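Local coordinates for protein aeromonas extracellular serine protease (Aeromonas sobria, PDB 3WQB) that cleaves peptide bonds that follow two basic residues, Lys-Lys or Lys-Arg, as a secreted calcium-binding serine protease of the furin subfamily and a probable virulence factor, at residues V182-S190 with R524-R532; A62-V72 with M346-P354. The protein carries 1 engineered substitution. All coordinates share one frame; numbering follows the deposited sequence.

Contact 1. Residues V182-S190 with R524-R532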
ATOM      1  N   VAL A 182       6.035   2.172  10.123  1.00 13.05           N
ATOM      2  CA  VAL A 182       5.807   2.753  11.448  1.00 13.18           C
ATOM      3  C   VAL A 182       6.361   1.857  12.532  1.00 13.11           C
ATOM      4  O   VAL A 182       6.386   0.631  12.380  1.00 13.38           O
ATOM      5  CB  VAL A 182       4.294   3.020  11.722  1.00 13.08           C
ATOM      6  CG1 VAL A 182       3.740   4.056  10.762  1.00 14.04           C
ATOM      7  CG2 VAL A 182       3.477   1.733  11.651  1.00 13.73           C
ATOM      8  N   VAL A 183       6.780   2.482  13.632  1.00 13.31           N
ATOM      9  CA  VAL A 183       7.138   1.747  14.852  1.00 13.67           C
ATOM     10  C   VAL A 183       6.169   2.032  15.999  1.00 13.55           C
ATOM     11  O   VAL A 183       6.234   1.394  17.053  1.00 13.60           O
ATOM     12  CB  VAL A 183       8.608   1.993  15.306  1.00 13.95           C
ATOM     13  CG1 VAL A 183       9.574   1.499  14.235  1.00 14.82           C
ATOM     14  CG2 VAL A 183       8.852   3.468  15.610  1.00 14.79           C
ATOM     15  N   ASP A 184       5.268   2.989  15.786  1.00 13.82           N
ATOM     16  CA  ASP A 184       4.206   3.278  16.736  1.00 14.83           C
ATOM     17  C   ASP A 184       2.886   3.321  15.993  1.00 14.57           C
ATOM     18  O   ASP A 184       2.829   3.811  14.869  1.00 14.83           O
ATOM     19  CB  ASP A 184       4.452   4.601  17.465  1.00 15.30           C
ATOM     20  CG  ASP A 184       5.591   4.512  18.467  1.00 17.31           C
ATOM     21  OD1 ASP A 184       6.676   5.040  18.151  1.00 18.86           O
ATOM     22  OD2 ASP A 184       5.420   3.905  19.555  1.00 18.01           O
ATOM     23  N   PRO A 185       1.824   2.794  16.617  1.00 14.68           N
ATOM     24  CA  PRO A 185       0.546   2.697  15.938  1.00 15.12           C
ATOM     25  C   PRO A 185      -0.055   4.066  15.682  1.00 15.75           C
ATOM     26  O   PRO A 185       0.176   5.015  16.441  1.00 16.09           O
ATOM     27  CB  PRO A 185      -0.317   1.911  16.926  1.00 14.90           C
ATOM     28  CG  PRO A 185       0.273   2.239  18.263  1.00 15.43           C
ATOM     29  CD  PRO A 185       1.748   2.322  18.014  1.00 14.94           C
ATOM     30  N   ARG A 186      -0.807   4.173  14.600  1.00 16.59           N
ATOM     31  CA  ARG A 186      -1.514   5.407  14.311  1.00 17.93           C
ATOM     32  C   ARG A 186      -3.004   5.201  14.205  1.00 18.65           C
ATOM     33  O   ARG A 186      -3.461   4.154  13.769  1.00 18.50           O
ATOM     34  CB  ARG A 186      -0.974   6.038  13.034  1.00 18.79           C
ATOM     35  CG  ARG A 186       0.330   6.774  13.261  1.00 20.45           C
ATOM     36  CD  ARG A 186       0.910   7.245  11.965  1.00 23.88           C
ATOM     37  NE  ARG A 186       2.271   7.728  12.137  1.00 24.54           N
ATOM     38  CZ  ARG A 186       2.717   8.895  11.686  1.00 25.71           C
ATOM     39  NH1 ARG A 186       1.911   9.715  11.015  1.00 26.31           N
ATOM     40  NH2 ARG A 186       3.977   9.239  11.898  1.00 26.63           N
ATOM     41  N   SER A 187      -3.755   6.208  14.635  1.00 19.87           N
ATOM     42  CA  SER A 187      -5.173   6.303  14.328  1.00 21.25           C
ATOM     43  C   SER A 187      -5.361   6.669  12.847  1.00 21.52           C
ATOM     44  O   SER A 187      -4.529   7.366  12.262  1.00 21.73           O
ATOM     45  CB  SER A 187      -5.820   7.359  15.224  1.00 21.93           C
ATOM     46  OG  SER A 187      -7.123   7.667  14.775  1.00 24.19           O
ATOM     47  N   ALA A 188      -6.442   6.192  12.229  1.00 22.19           N
ATOM     48  CA  ALA A 188      -6.723   6.546  10.834  1.00 22.61           C
ATOM     49  C   ALA A 188      -7.670   7.747  10.714  1.00 22.67           C
ATOM     50  O   ALA A 188      -8.018   8.179   9.609  1.00 23.45           O
ATOM     51  CB  ALA A 188      -7.278   5.338  10.084  1.00 22.81           C
ATOM     52  N   ASN A 189      -8.043   8.303  11.862  1.00 22.89           N
ATOM     53  CA  ASN A 189      -9.087   9.326  11.936  1.00 22.93           C
ATOM     54  C   ASN A 189      -8.643  10.786  11.873  1.00 21.81           C
ATOM     55  O   ASN A 189      -9.482  11.686  11.980  1.00 22.15           O
ATOM     56  CB  ASN A 189      -9.946   9.090  13.181  1.00 23.71           C
ATOM     57  CG  ASN A 189     -10.735   7.805  13.102  1.00 26.37           C
ATOM     58  OD1 ASN A 189     -11.394   7.526  12.093  1.00 29.35           O
ATOM     59  ND2 ASN A 189     -10.679   7.015  14.167  1.00 28.83           N
ATOM     60  N   SER A 190      -7.349  11.028  11.690  1.00 20.25           N
ATOM     61  CA  SER A 190      -6.843  12.390  11.550  1.00 18.86           C
ATOM     62  C   SER A 190      -7.496  13.065  10.341  1.00 17.50           C
ATOM     63  O   SER A 190      -7.917  12.395   9.397  1.00 17.17           O
ATOM     64  CB  SER A 190      -5.320  12.399  11.423  1.00 19.46           C
ATOM     65  OG  SER A 190      -4.910  11.770  10.224  1.00 20.71           O
ATOM     66  N   ARG A 524       5.698   7.025  25.131  1.00 25.53           N
ATOM     67  CA  ARG A 524       4.563   7.807  24.644  1.00 24.89           C
ATOM     68  C   ARG A 524       3.348   6.929  24.318  1.00 23.94           C
ATOM     69  O   ARG A 524       2.202   7.344  24.514  1.00 24.25           O
ATOM     70  CB  ARG A 524       4.976   8.633  23.419  1.00 25.17           C
ATOM     71  CG  ARG A 524       6.058   9.669  23.710  1.00 26.65           C
ATOM     72  CD  ARG A 524       6.442  10.467  22.475  1.00 28.98           C
ATOM     73  NE  ARG A 524       7.481   9.813  21.681  1.00 31.22           N
ATOM     74  CZ  ARG A 524       7.300   9.300  20.468  1.00 32.51           C
ATOM     75  NH1 ARG A 524       6.113   9.360  19.877  1.00 33.38           N
ATOM     76  NH2 ARG A 524       8.318   8.726  19.839  1.00 33.37           N
ATOM     77  N   THR A 525       3.607   5.718  23.827  1.00 22.87           N
ATOM     78  CA  THR A 525       2.548   4.811  23.380  1.00 21.82           C
ATOM     79  C   THR A 525       2.064   3.876  24.494  1.00 21.22           C
ATOM     80  O   THR A 525       2.805   3.006  24.957  1.00 20.69           O
ATOM     81  CB  THR A 525       3.004   4.000  22.141  1.00 21.53           C
ATOM     82  OG1 THR A 525       3.256   4.901  21.056  1.00 22.40           O
ATOM     83  CG2 THR A 525       1.945   2.982  21.720  1.00 21.14           C
ATOM     84  N   LYS A 526       0.809   4.064  24.894  1.00 20.97           N
ATOM     85  CA  LYS A 526       0.161   3.253  25.920  1.00 20.89           C
ATOM     86  C   LYS A 526      -0.361   1.960  25.318  1.00 20.23           C
ATOM     87  O   LYS A 526      -0.525   0.949  26.013  1.00 19.65           O
ATOM     88  CB  LYS A 526      -1.017   4.015  26.523  1.00 21.79           C
ATOM     89  CG  LYS A 526      -0.641   5.155  27.452  1.00 24.28           C
ATOM     90  CD  LYS A 526      -1.831   5.520  28.331  1.00 27.67           C
ATOM     91  CE  LYS A 526      -2.189   4.380  29.286  1.00 29.55           C
ATOM     92  NZ  LYS A 526      -3.642   4.345  29.602  1.00 31.34           N
ATOM     93  N   GLY A 527      -0.624   2.006  24.017  1.00 19.61           N
ATOM     94  CA  GLY A 527      -1.196   0.878  23.305  1.00 19.06           C
ATOM     95  C   GLY A 527      -1.777   1.336  21.983  1.00 18.36           C
ATOM     96  O   GLY A 527      -1.214   2.196  21.312  1.00 19.51           O
ATOM     97  N   LEU A 528      -2.911   0.761  21.616  1.00 16.82           N
ATOM     98  CA  LEU A 528      -3.585   1.104  20.370  1.00 15.68           C
ATOM     99  C   LEU A 528      -4.712   2.066  20.668  1.00 15.27           C
ATOM    100  O   LEU A 528      -5.402   1.910  21.669  1.00 15.07           O
ATOM    101  CB  LEU A 528      -4.161  -0.150  19.708  1.00 15.39           C
ATOM    102  CG  LEU A 528      -3.209  -1.309  19.393  1.00 14.95           C
ATOM    103  CD1 LEU A 528      -3.967  -2.409  18.667  1.00 14.22           C
ATOM    104  CD2 LEU A 528      -2.009  -0.842  18.581  1.00 15.19           C
ATOM    105  N   ARG A 529      -4.882   3.056  19.797  1.00 14.70           N
ATOM    106  CA  ARG A 529      -5.975   4.020  19.910  1.00 14.69           C
ATOM    107  C   ARG A 529      -6.629   4.153  18.538  1.00 14.70           C
ATOM    108  O   ARG A 529      -6.071   4.791  17.637  1.00 14.85           O
ATOM    109  CB  ARG A 529      -5.466   5.386  20.403  1.00 14.45           C
ATOM    110  CG  ARG A 529      -4.984   5.427  21.866  1.00 15.59           C
ATOM    111  CD  ARG A 529      -6.097   5.038  22.836  1.00 15.40           C
ATOM    112  NE  ARG A 529      -5.705   5.134  24.244  1.00 17.28           N
ATOM    113  CZ  ARG A 529      -5.130   4.153  24.936  1.00 17.21           C
ATOM    114  NH1 ARG A 529      -4.855   2.985  24.363  1.00 15.96           N
ATOM    115  NH2 ARG A 529      -4.830   4.336  26.210  1.00 18.63           N
ATOM    116  N   ASP A 530      -7.787   3.514  18.373  1.00 14.88           N
ATOM    117  CA  ASP A 530      -8.496   3.470  17.082  1.00 14.92           C
ATOM    118  C   ASP A 530      -7.564   3.054  15.937  1.00 14.22           C
ATOM    119  O   ASP A 530      -7.576   3.647  14.853  1.00 14.65           O
ATOM    120  CB  ASP A 530      -9.162   4.814  16.748  1.00 15.63           C
ATOM    121  CG  ASP A 530     -10.324   5.163  17.665  1.00 18.28           C
ATOM    122  OD1 ASP A 530     -10.936   4.254  18.259  1.00 20.05           O
ATOM    123  OD2 ASP A 530     -10.630   6.372  17.763  1.00 22.22           O
ATOM    124  N   MET A 531      -6.735   2.046  16.185  1.00 12.81           N
ATOM    125  CA  MET A 531      -5.899   1.528  15.114  1.00 12.58           C
ATOM    126  C   MET A 531      -6.776   0.737  14.156  1.00 11.83           C
ATOM    127  O   MET A 531      -7.494  -0.165  14.574  1.00 11.63           O
ATOM    128  CB  MET A 531      -4.771   0.649  15.635  1.00 13.13           C
ATOM    129  CG  MET A 531      -3.862   0.226  14.498  1.00 14.96           C
ATOM    130  SD  MET A 531      -2.569  -0.902  14.959  1.00 21.92           S
ATOM    131  CE  MET A 531      -2.432  -1.863  13.459  1.00 19.78           C
ATOM    132  N   ARG A 532      -6.713   1.084  12.875  1.00 11.67           N
ATOM    133  CA  ARG A 532      -7.588   0.473  11.881  1.00 11.71           C
ATOM    134  C   ARG A 532      -6.901  -0.677  11.153  1.00 11.39           C
ATOM    135  O   ARG A 532      -5.698  -0.609  10.833  1.00 11.56           O
ATOM    136  CB  ARG A 532      -8.108   1.511  10.880  1.00 11.74           C
ATOM    137  CG  ARG A 532      -9.278   1.012  10.038  1.00 11.76           C
ATOM    138  CD  ARG A 532      -9.812   2.076   9.112  1.00 11.96           C
ATOM    139  NE  ARG A 532      -8.750   2.563   8.237  1.00 11.81           N
ATOM    140  CZ  ARG A 532      -8.818   3.668   7.506  1.00 12.77           C
ATOM    141  NH1 ARG A 532      -9.909   4.423   7.539  1.00 15.23           N
ATOM    142  NH2 ARG A 532      -7.785   4.019   6.747  1.00 14.32           N
TER
HETATM  143  O   HOH W   1       6.126   4.764  22.346  1.00 25.43           O
HETATM  144  O   HOH W   2      -4.947   3.065  11.793  1.00 13.40           O

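Contact 2. Residues A62-V72 with M346-P354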
ATOM      1  N   ALA A  62      -4.894 -10.968 -23.816  1.00 11.65           N
ATOM      2  CA  ALA A  62      -5.231  -9.552 -23.950  1.00 11.99           C
ATOM      3  C   ALA A  62      -4.392  -8.899 -25.056  1.00 11.86           C
ATOM      4  O   ALA A  62      -4.928  -8.257 -25.960  1.00 12.47           O
ATOM      5  CB  ALA A  62      -5.058  -8.822 -22.634  1.00 12.15           C
ATOM      6  N   HIS A  63      -3.083  -9.100 -25.005  1.00 12.12           N
ATOM      7  CA  HIS A  63      -2.209  -8.510 -26.002  1.00 12.48           C
ATOM      8  C   HIS A  63      -2.487  -9.028 -27.412  1.00 12.90           C
ATOM      9  O   HIS A  63      -2.492  -8.243 -28.352  1.00 13.62           O
ATOM     10  CB  HIS A  63      -0.743  -8.692 -25.608  1.00 12.10           C
ATOM     11  CG  HIS A  63      -0.282  -7.712 -24.575  1.00 12.62           C
ATOM     12  ND1 HIS A  63       1.024  -7.275 -24.497  1.00 13.49           N
ATOM     13  CD2 HIS A  63      -0.954  -7.065 -23.591  1.00 12.32           C
ATOM     14  CE1 HIS A  63       1.139  -6.414 -23.503  1.00 13.05           C
ATOM     15  NE2 HIS A  63      -0.045  -6.271 -22.934  1.00 12.21           N
ATOM     16  N   ARG A  64      -2.745 -10.331 -27.555  1.00 13.06           N
ATOM     17  CA  ARG A  64      -3.014 -10.907 -28.869  1.00 13.46           C
ATOM     18  C   ARG A  64      -4.390 -10.531 -29.409  1.00 13.90           C
ATOM     19  O   ARG A  64      -4.635 -10.703 -30.593  1.00 14.67           O
ATOM     20  CB  ARG A  64      -2.864 -12.434 -28.851  1.00 13.27           C
ATOM     21  CG  ARG A  64      -1.435 -12.921 -28.677  1.00 13.41           C
ATOM     22  CD  ARG A  64      -1.304 -14.405 -28.964  1.00 13.24           C
ATOM     23  NE  ARG A  64      -1.373 -14.671 -30.401  1.00 13.70           N
ATOM     24  CZ  ARG A  64      -1.419 -15.880 -30.955  1.00 14.61           C
ATOM     25  NH1 ARG A  64      -1.399 -16.974 -30.206  1.00 15.85           N
ATOM     26  NH2 ARG A  64      -1.484 -15.989 -32.277  1.00 16.19           N
ATOM     27  N   THR A  65      -5.289 -10.037 -28.562  1.00 13.41           N
ATOM     28  CA  THR A  65      -6.612  -9.601 -29.042  1.00 13.37           C
ATOM     29  C   THR A  65      -6.792  -8.081 -29.029  1.00 13.71           C
ATOM     30  O   THR A  65      -7.903  -7.583 -29.212  1.00 14.53           O
ATOM     31  CB  THR A  65      -7.779 -10.261 -28.257  1.00 12.76           C
ATOM     32  OG1 THR A  65      -7.707  -9.883 -26.877  1.00 12.67           O
ATOM     33  CG2 THR A  65      -7.765 -11.795 -28.384  1.00 14.53           C
ATOM     34  N   GLY A  66      -5.704  -7.347 -28.806  1.00 13.35           N
ATOM     35  CA  GLY A  66      -5.738  -5.894 -28.917  1.00 13.87           C
ATOM     36  C   GLY A  66      -6.269  -5.163 -27.696  1.00 13.65           C
ATOM     37  O   GLY A  66      -6.579  -3.970 -27.771  1.00 15.05           O
ATOM     38  N   VAL A  67      -6.388  -5.872 -26.574  1.00 13.19           N
ATOM     39  CA  VAL A  67      -6.705  -5.249 -25.284  1.00 12.85           C
ATOM     40  C   VAL A  67      -5.409  -4.684 -24.706  1.00 12.27           C
ATOM     41  O   VAL A  67      -4.533  -5.426 -24.252  1.00 12.98           O
ATOM     42  CB  VAL A  67      -7.358  -6.258 -24.306  1.00 12.51           C
ATOM     43  CG1 VAL A  67      -7.623  -5.599 -22.953  1.00 12.75           C
ATOM     44  CG2 VAL A  67      -8.666  -6.827 -24.884  1.00 12.85           C
ATOM     45  N   LEU A  68      -5.304  -3.362 -24.730  1.00 12.64           N
ATOM     46  CA  LEU A  68      -4.026  -2.698 -24.495  1.00 12.39           C
ATOM     47  C   LEU A  68      -4.111  -1.454 -23.610  1.00 12.12           C
ATOM     48  O   LEU A  68      -3.137  -0.705 -23.497  1.00 11.96           O
ATOM     49  CB  LEU A  68      -3.364  -2.352 -25.836  1.00 13.06           C
ATOM     50  CG  LEU A  68      -2.927  -3.502 -26.749  1.00 14.08           C
ATOM     51  CD1 LEU A  68      -2.460  -2.963 -28.088  1.00 16.36           C
ATOM     52  CD2 LEU A  68      -1.857  -4.372 -26.104  1.00 15.71           C
ATOM     53  N   GLY A  69      -5.263  -1.226 -22.984  1.00 11.88           N
ATOM     54  CA  GLY A  69      -5.408  -0.079 -22.098  1.00 12.25           C
ATOM     55  C   GLY A  69      -5.865   1.207 -22.761  1.00 12.65           C
ATOM     56  O   GLY A  69      -5.871   2.258 -22.135  1.00 12.55           O
ATOM     57  N   GLN A  70      -6.260   1.123 -24.030  1.00 13.05           N
ATOM     58  CA  GLN A  70      -6.738   2.287 -24.774  1.00 13.85           C
ATOM     59  C   GLN A  70      -7.891   2.988 -24.059  1.00 13.46           C
ATOM     60  O   GLN A  70      -8.826   2.337 -23.575  1.00 14.69           O
ATOM     61  CB  GLN A  70      -7.129   1.889 -26.208  1.00 14.35           C
ATOM     62  CG  GLN A  70      -8.194   0.775 -26.352  1.00 16.92           C
ATOM     63  CD  GLN A  70      -7.635  -0.651 -26.446  1.00 18.07           C
ATOM     64  OE1 GLN A  70      -6.606  -0.980 -25.868  1.00 16.68           O
ATOM     65  NE2 GLN A  70      -8.348  -1.508 -27.163  1.00 20.47           N
ATOM     66  N   GLY A  71      -7.781   4.310 -23.947  1.00 13.73           N
ATOM     67  CA  GLY A  71      -8.816   5.131 -23.333  1.00 13.74           C
ATOM     68  C   GLY A  71      -8.724   5.236 -21.823  1.00 13.97           C
ATOM     69  O   GLY A  71      -9.543   5.917 -21.205  1.00 14.84           O
ATOM     70  N   VAL A  72      -7.734   4.565 -21.225  1.00 12.98           N
ATOM     71  CA  VAL A  72      -7.581   4.560 -19.758  1.00 12.61           C
ATOM     72  C   VAL A  72      -6.502   5.522 -19.270  1.00 11.95           C
ATOM     73  O   VAL A  72      -5.347   5.426 -19.687  1.00 12.31           O
ATOM     74  CB  VAL A  72      -7.312   3.149 -19.209  1.00 12.12           C
ATOM     75  CG1 VAL A  72      -7.246   3.164 -17.667  1.00 12.43           C
ATOM     76  CG2 VAL A  72      -8.408   2.197 -19.656  1.00 12.91           C
ATOM     77  N   MET A 346      -5.454  -3.561 -14.390  1.00 10.54           N
ATOM     78  CA  MET A 346      -6.687  -2.811 -14.269  1.00 11.03           C
ATOM     79  C   MET A 346      -6.989  -2.035 -15.552  1.00 10.92           C
ATOM     80  O   MET A 346      -8.123  -2.043 -16.038  1.00 11.10           O
ATOM     81  CB  MET A 346      -6.587  -1.859 -13.080  1.00 11.76           C
ATOM     82  CG  MET A 346      -7.898  -1.223 -12.673  1.00 13.47           C
ATOM     83  SD  MET A 346      -9.094  -2.405 -12.003  1.00 13.23           S
ATOM     84  CE  MET A 346      -8.462  -2.788 -10.373  1.00 13.77           C
ATOM     85  N   ALA A 347      -5.974  -1.368 -16.109  1.00 10.47           N
ATOM     86  CA  ALA A 347      -6.167  -0.599 -17.335  1.00 11.10           C
ATOM     87  C   ALA A 347      -6.572  -1.511 -18.496  1.00 10.82           C
ATOM     88  O   ALA A 347      -7.413  -1.142 -19.323  1.00 11.68           O
ATOM     89  CB  ALA A 347      -4.922   0.185 -17.682  1.00 11.19           C
ATOM     90  N   LEU A 348      -6.011  -2.709 -18.554  1.00 10.93           N
ATOM     91  CA  LEU A 348      -6.404  -3.670 -19.585  1.00 10.80           C
ATOM     92  C   LEU A 348      -7.892  -4.007 -19.456  1.00 10.70           C
ATOM     93  O   LEU A 348      -8.654  -3.934 -20.427  1.00 11.20           O
ATOM     94  CB  LEU A 348      -5.554  -4.947 -19.516  1.00 11.17           C
ATOM     95  CG  LEU A 348      -4.077  -4.775 -19.888  1.00 10.63           C
ATOM     96  CD1 LEU A 348      -3.336  -6.098 -19.809  1.00 11.21           C
ATOM     97  CD2 LEU A 348      -3.937  -4.178 -21.280  1.00 11.75           C
ATOM     98  N   LEU A 349      -8.311  -4.349 -18.246  1.00 11.28           N
ATOM     99  CA  LEU A 349      -9.695  -4.723 -18.025  1.00 11.78           C
ATOM    100  C   LEU A 349     -10.636  -3.576 -18.337  1.00 11.96           C
ATOM    101  O   LEU A 349     -11.660  -3.765 -18.990  1.00 12.85           O
ATOM    102  CB  LEU A 349      -9.902  -5.199 -16.589  1.00 12.25           C
ATOM    103  CG  LEU A 349      -9.126  -6.441 -16.169  1.00 14.12           C
ATOM    104  CD1 LEU A 349      -9.503  -6.792 -14.761  1.00 15.30           C
ATOM    105  CD2 LEU A 349      -9.345  -7.611 -17.096  1.00 15.65           C
ATOM    106  N   MET A 350     -10.288  -2.385 -17.861  1.00 11.78           N
ATOM    107  CA  MET A 350     -11.100  -1.208 -18.123  1.00 12.35           C
ATOM    108  C   MET A 350     -11.213  -0.919 -19.612  1.00 12.72           C
ATOM    109  O   MET A 350     -12.269  -0.508 -20.085  1.00 13.58           O
ATOM    110  CB  MET A 350     -10.541   0.010 -17.395  1.00 12.42           C
ATOM    111  CG  MET A 350     -10.708  -0.038 -15.893  1.00 11.89           C
ATOM    112  SD  MET A 350      -9.870   1.368 -15.152  1.00 12.88           S
ATOM    113  CE  MET A 350     -10.505   1.258 -13.477  1.00 13.30           C
ATOM    114  N   SER A 351     -10.136  -1.125 -20.359  1.00 12.48           N
ATOM    115  CA  SER A 351     -10.184  -0.843 -21.795  1.00 12.52           C
ATOM    116  C   SER A 351     -11.076  -1.831 -22.539  1.00 13.04           C
ATOM    117  O   SER A 351     -11.720  -1.457 -23.520  1.00 14.25           O
ATOM    118  CB  SER A 351      -8.787  -0.780 -22.414  1.00 12.32           C
ATOM    119  OG  SER A 351      -8.165  -2.053 -22.518  1.00 11.86           O
ATOM    120  N   ALA A 352     -11.117  -3.076 -22.061  1.00 12.99           N
ATOM    121  CA  ALA A 352     -11.934  -4.139 -22.660  1.00 13.53           C
ATOM    122  C   ALA A 352     -13.408  -4.001 -22.295  1.00 14.19           C
ATOM    123  O   ALA A 352     -14.287  -4.332 -23.100  1.00 15.08           O
ATOM    124  CB  ALA A 352     -11.423  -5.496 -22.232  1.00 13.76           C
ATOM    125  N   TYR A 353     -13.668  -3.510 -21.083  1.00 14.33           N
ATOM    126  CA  TYR A 353     -15.016  -3.431 -20.531  1.00 14.78           C
ATOM    127  C   TYR A 353     -15.182  -2.108 -19.800  1.00 15.06           C
ATOM    128  O   TYR A 353     -15.185  -2.063 -18.568  1.00 14.68           O
ATOM    129  CB  TYR A 353     -15.296  -4.637 -19.617  1.00 15.02           C
ATOM    130  CG  TYR A 353     -15.370  -5.920 -20.408  1.00 15.05           C
ATOM    131  CD1 TYR A 353     -16.534  -6.271 -21.088  1.00 16.42           C
ATOM    132  CD2 TYR A 353     -14.247  -6.744 -20.539  1.00 14.65           C
ATOM    133  CE1 TYR A 353     -16.593  -7.420 -21.853  1.00 16.10           C
ATOM    134  CE2 TYR A 353     -14.293  -7.907 -21.301  1.00 15.58           C
ATOM    135  CZ  TYR A 353     -15.469  -8.238 -21.947  1.00 15.45           C
ATOM    136  OH  TYR A 353     -15.519  -9.374 -22.711  1.00 16.62           O
ATOM    137  N   PRO A 354     -15.347  -1.016 -20.565  1.00 15.52           N
ATOM    138  CA  PRO A 354     -15.306   0.329 -19.989  1.00 16.29           C
ATOM    139  C   PRO A 354     -16.480   0.692 -19.087  1.00 16.60           C
ATOM    140  O   PRO A 354     -16.416   1.713 -18.399  1.00 17.26           O
ATOM    141  CB  PRO A 354     -15.263   1.242 -21.225  1.00 16.47           C
ATOM    142  CG  PRO A 354     -15.799   0.418 -22.326  1.00 17.24           C
ATOM    143  CD  PRO A 354     -15.403  -0.983 -22.040  1.00 15.80           C
TER

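Contact 1. Residues V182-S190 with R524-R532
Asp-184, Pro-185 and Ala-188, in a loop of the subtilisin domain, meet Thr-525, Leu-528 and Arg-532 of the P-domain, so the contact is part of the seam between the two domains. The P-domain side is an edge of beta structure broken by a G1 beta bulge, in which Asp-530 and Met-531 both face Val-479 of strand 471-482.

Polar links lie at both ends. Thr-525 donates through OG1 to Asp-184 OD2 at 2.8 Å, arriving 49° out of the carboxylate plane. A water that accepts from Thr-525 N lies 3.0 Å from the same Asp-184 OD2 and can bridge the carboxylate to the Thr-525 backbone. Asp-184 OD1 lies well out of the Arg-524 guanidinium plane, 4.4 Å from NH2, so the two are only opposite charges near each other; Arg-524 has its salt bridge with Asp-516. At the far end a second water spans Arg-186 O, at 2.7 Å, and Arg-532 N.

Apolar contact fills the middle. The Pro-185 ring crosses Leu-528 at about a right angle, CB lying 3.6 Å from CD2, and its CB also nears Met-531 SD at 4.1 Å. Thr-525 turns CG2 anti to its own N (OG1 at chi1 -63°), which sends the methyl tip to tip toward Pro-185 CD while OG1 serves Asp-184.

Ser-187 OG accepts from Asn-189 N in an ST turn beside Asp-530. Salt-bridged to Asp-197 and hydrogen-bonded to Pro-248 O and Ser-251, the Arg-532 guanidinium is held from the subtilisin side, and Ala-188 CB sits over the centre of one face, 3.4 Å from CZ.

Contact 2. Residues A62-V72 with M346-P354
A Schellman motif ends helix 60-64, and the loop beyond it packs on the C-terminal end of helix 335-352, the helix that carries the predicted nucleophile position of this subtilisin-like domain, Ala-336, a serine engineered away here. Val-67 N closes the motif on Ala-62 O, with Gly-66 as its positive-phi C-prime residue.

Val-67 then lies against the helix. Its CG1 is 3.2 Å from Leu-348 O and also touches Ser-351 OG and Ala-352 CB. From the same helix Leu-348 reaches back to the loop backbone, placing CD2 3.3 Å from Val-67 O and close to Leu-68 CA, while CD1 meets Ala-62 CB.

One polar bond joins the segments: Gly-69 N donates to Ser-351 OG at 3.1 Å, bent to 139° at the hydrogen. With chi1 at 72°, Ser-351 OG sits between its backbone N and carbonyl carbon and donates in turn to Leu-348 O, one turn back, so the hydroxyl links loop to helix. Gly-69 CA fits tightly at Ser-351 CB, 3.5 Å away, and makes a CA-H...O contact with Ala-347 O.

Gln-70 braces the loop from within, its NE2 giving to Gly-66 O and its OE1 accepting from Leu-68 N. After the type II turn 69-72, Val-72 straddles the helix surface: CG1 rests on Ala-347 CB at 3.8 Å, and CG2 lies beside Met-350 CB.

Beyond Val-72 the chain enters strand 73-77 of the parallel sheet, and Val-72 is backbone-bonded to Gln-140 at neighbouring strand 140-144. Leu-423 of helix 419-426 touches Ala-62 and Ala-352, whereas Met-350 packs on Leu-361 of helix 358-368 and on Ala-211 of strand 211-215.

How the contacts relate
The two contacts lie on opposite sides of the chain's centre, their own centres about 40 Å apart and their nearest atoms about 18 Å. Along the chain their segments alternate: 62-72, 182-190, 346-354, 524-532. Contact 2 stays within the subtilisin domain, whereas contact 1 joins that domain to the P-domain. Both connect with the parallel sheet of the catalytic domain: segment 62-72 leads into strand 73-77, and the loop holding residues 182-190 follows strand 173-179, the immediate neighbour of 73-77 in that sheet. One therefore ties helix 335-352 to the loop entering the sheet, and the other docks the P-domain on a loop leaving it.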